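PDB 5ZIY: flagellar hook-associated protein 3 from Bacillus cereus, which probably forms part of the junction between the flagellar hook and the filament. Local coordinates for residues Leu46-Arg51 / Lys81-Leu86. Residues are numbered along the deposited sequence; the frame is centred on the assembly and turned at random.
Sequences LKSLTR and KQVVYL
Around Ser-48 and Val-83, whose CA atoms stand 7.1 Å apart, segments 46-51 and 81-86 run nearly antiparallel, their helix axes 10.1 Å apart at closest approach and their directions 160° apart. The small serine meets the valine through one branch: CG2 of Val-83 lies 3.5 Å from Ser-48 CB and somewhat farther from OG. The valine torsion (chi1 172°) sets CG1 anti to the backbone N and puts CG2 beside that N, and CG2 is the branch that meets Ser-48. The Ser-48 hydroxyl has apolar neighbours on this side, Gln-82 CG at 3.9 Å from OG and Leu-86 CD1 at 4.4 Å, and its polar needs are met differently. It hydrogen-bonds Gly-44 O one turn back in its own helix, and a water 3.0 Å from OG also accepts a weak bond from Gln-82 NE2, making a loose water bridge beside Gln-82. The later part of helix 8-60 and the following helix 67-87 lie side by side as a helical hairpin within the flagellin-type N-terminal helical region; Val-83 and Leu-49 both pack on Val-143 and Leu-147 of helix 137-155, while Leu-49 also touches Leu-173 and Ile-176 of helix 162-204.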
loop_
_atom_site.group_PDB
_atom_site.type_symbol
_atom_site.label_atom_id
_atom_site.label_comp_id
_atom_site.label_asym_id
_atom_site.label_seq_id
_atom_site.Cartn_x
_atom_site.Cartn_y
_atom_site.Cartn_z
ATOM N N LEU A 46 -5.520 -0.046 7.257
ATOM C CA LEU A 46 -6.341 0.946 7.958
ATOM C C LEU A 46 -7.383 0.263 8.850
ATOM O O LEU A 46 -7.572 0.630 9.984
ATOM C CB LEU A 46 -7.029 1.853 6.954
ATOM C CG LEU A 46 -7.618 3.225 7.366
ATOM C CD1 LEU A 46 -7.709 4.159 6.128
ATOM C CD2 LEU A 46 -8.992 3.107 7.947
ATOM N N LYS A 47 -8.035 -0.753 8.314
ATOM C CA LYS A 47 -9.058 -1.532 9.022
ATOM C C LYS A 47 -8.439 -2.268 10.208
ATOM O O LYS A 47 -9.019 -2.304 11.305
ATOM C CB LYS A 47 -9.620 -2.567 8.032
ATOM C CG LYS A 47 -11.050 -2.838 8.068
ATOM C CD LYS A 47 -11.532 -3.222 6.651
ATOM C CE LYS A 47 -12.861 -3.964 6.702
ATOM N NZ LYS A 47 -13.218 -4.492 5.357
ATOM N N SER A 48 -7.255 -2.872 9.989
ATOM C CA SER A 48 -6.571 -3.547 11.067
ATOM C C SER A 48 -6.184 -2.587 12.231
ATOM O O SER A 48 -6.335 -2.902 13.419
ATOM C CB SER A 48 -5.317 -4.261 10.526
ATOM O OG SER A 48 -5.712 -5.301 9.637
ATOM N N LEU A 49 -5.675 -1.413 11.894
ATOM C CA LEU A 49 -5.174 -0.503 12.931
ATOM C C LEU A 49 -6.349 0.087 13.694
ATOM O O LEU A 49 -6.287 0.274 14.901
ATOM C CB LEU A 49 -4.253 0.579 12.355
ATOM C CG LEU A 49 -2.970 0.013 11.752
ATOM C CD1 LEU A 49 -2.056 1.190 11.334
ATOM C CD2 LEU A 49 -2.213 -0.949 12.719
ATOM N N THR A 50 -7.430 0.342 12.965
ATOM C CA THR A 50 -8.697 0.756 13.542
ATOM C C THR A 50 -9.148 -0.232 14.595
ATOM O O THR A 50 -9.476 0.154 15.704
ATOM C CB THR A 50 -9.791 0.890 12.439
ATOM O OG1 THR A 50 -9.461 1.999 11.602
ATOM C CG2 THR A 50 -11.187 1.096 13.057
ATOM N N ARG A 51 -9.147 -1.512 14.253
ATOM C CA ARG A 51 -9.538 -2.550 15.205
ATOM C C ARG A 51 -8.565 -2.627 16.382
ATOM O O ARG A 51 -8.979 -2.815 17.503
ATOM C CB ARG A 51 -9.670 -3.898 14.490
ATOM C CG ARG A 51 -10.001 -5.102 15.385
ATOM C CD ARG A 51 -11.416 -5.129 15.866
ATOM N NE ARG A 51 -11.689 -6.325 16.669
ATOM C CZ ARG A 51 -12.661 -6.425 17.573
ATOM N NH1 ARG A 51 -13.467 -5.394 17.801
ATOM N NH2 ARG A 51 -12.817 -7.545 18.272
ATOM N N LYS A 81 -0.177 -10.351 12.657
ATOM C CA LYS A 81 0.074 -11.295 11.570
ATOM C C LYS A 81 -0.585 -10.845 10.257
ATOM O O LYS A 81 0.005 -10.937 9.210
ATOM C CB LYS A 81 -0.370 -12.709 11.973
ATOM C CG LYS A 81 0.445 -13.287 13.147
ATOM C CD LYS A 81 0.025 -14.758 13.432
ATOM C CE LYS A 81 0.296 -15.233 14.885
ATOM N NZ LYS A 81 1.601 -14.756 15.452
ATOM N N GLN A 82 -1.790 -10.301 10.324
ATOM C CA GLN A 82 -2.495 -9.912 9.109
ATOM C C GLN A 82 -1.763 -8.730 8.484
ATOM O O GLN A 82 -1.600 -8.662 7.260
ATOM C CB GLN A 82 -3.938 -9.539 9.453
ATOM C CG GLN A 82 -4.736 -8.831 8.362
ATOM C CD GLN A 82 -5.158 -9.768 7.240
ATOM O OE1 GLN A 82 -4.620 -10.876 7.090
ATOM N NE2 GLN A 82 -6.158 -9.335 6.454
ATOM N N VAL A 83 -1.287 -7.800 9.330
ATOM C CA VAL A 83 -0.620 -6.603 8.820
ATOM C C VAL A 83 0.734 -6.930 8.209
ATOM O O VAL A 83 1.128 -6.316 7.217
ATOM C CB VAL A 83 -0.464 -5.513 9.924
ATOM C CG1 VAL A 83 0.388 -4.357 9.437
ATOM C CG2 VAL A 83 -1.854 -5.016 10.340
ATOM N N VAL A 84 1.462 -7.866 8.819
ATOM C CA VAL A 84 2.701 -8.355 8.235
ATOM C C VAL A 84 2.414 -9.027 6.850
ATOM O O VAL A 84 3.104 -8.760 5.900
ATOM C CB VAL A 84 3.451 -9.313 9.173
ATOM C CG1 VAL A 84 4.644 -9.937 8.455
ATOM C CG2 VAL A 84 3.971 -8.598 10.384
ATOM N N TYR A 85 1.393 -9.866 6.756
ATOM C CA TYR A 85 0.955 -10.430 5.466
ATOM C C TYR A 85 0.709 -9.332 4.434
ATOM O O TYR A 85 1.260 -9.381 3.343
ATOM C CB TYR A 85 -0.280 -11.300 5.687
ATOM C CG TYR A 85 -1.179 -11.637 4.506
ATOM C CD1 TYR A 85 -0.847 -12.633 3.564
ATOM C CD2 TYR A 85 -2.433 -11.032 4.392
ATOM C CE1 TYR A 85 -1.740 -12.960 2.504
ATOM C CE2 TYR A 85 -3.314 -11.350 3.358
ATOM C CZ TYR A 85 -2.973 -12.293 2.415
ATOM O OH TYR A 85 -3.934 -12.543 1.413
ATOM N N LEU A 86 -0.027 -8.300 4.837
ATOM C CA LEU A 86 -0.374 -7.199 3.975
ATOM C C LEU A 86 0.872 -6.385 3.597
ATOM O O LEU A 86 1.011 -5.949 2.475
ATOM C CB LEU A 86 -1.477 -6.290 4.605
ATOM C CG LEU A 86 -2.903 -6.792 4.832
ATOM C CD1 LEU A 86 -3.720 -5.781 5.718
ATOM C CD2 LEU A 86 -3.744 -7.098 3.515
HETATM O O HOH W 1 -7.470 -6.282 7.391
#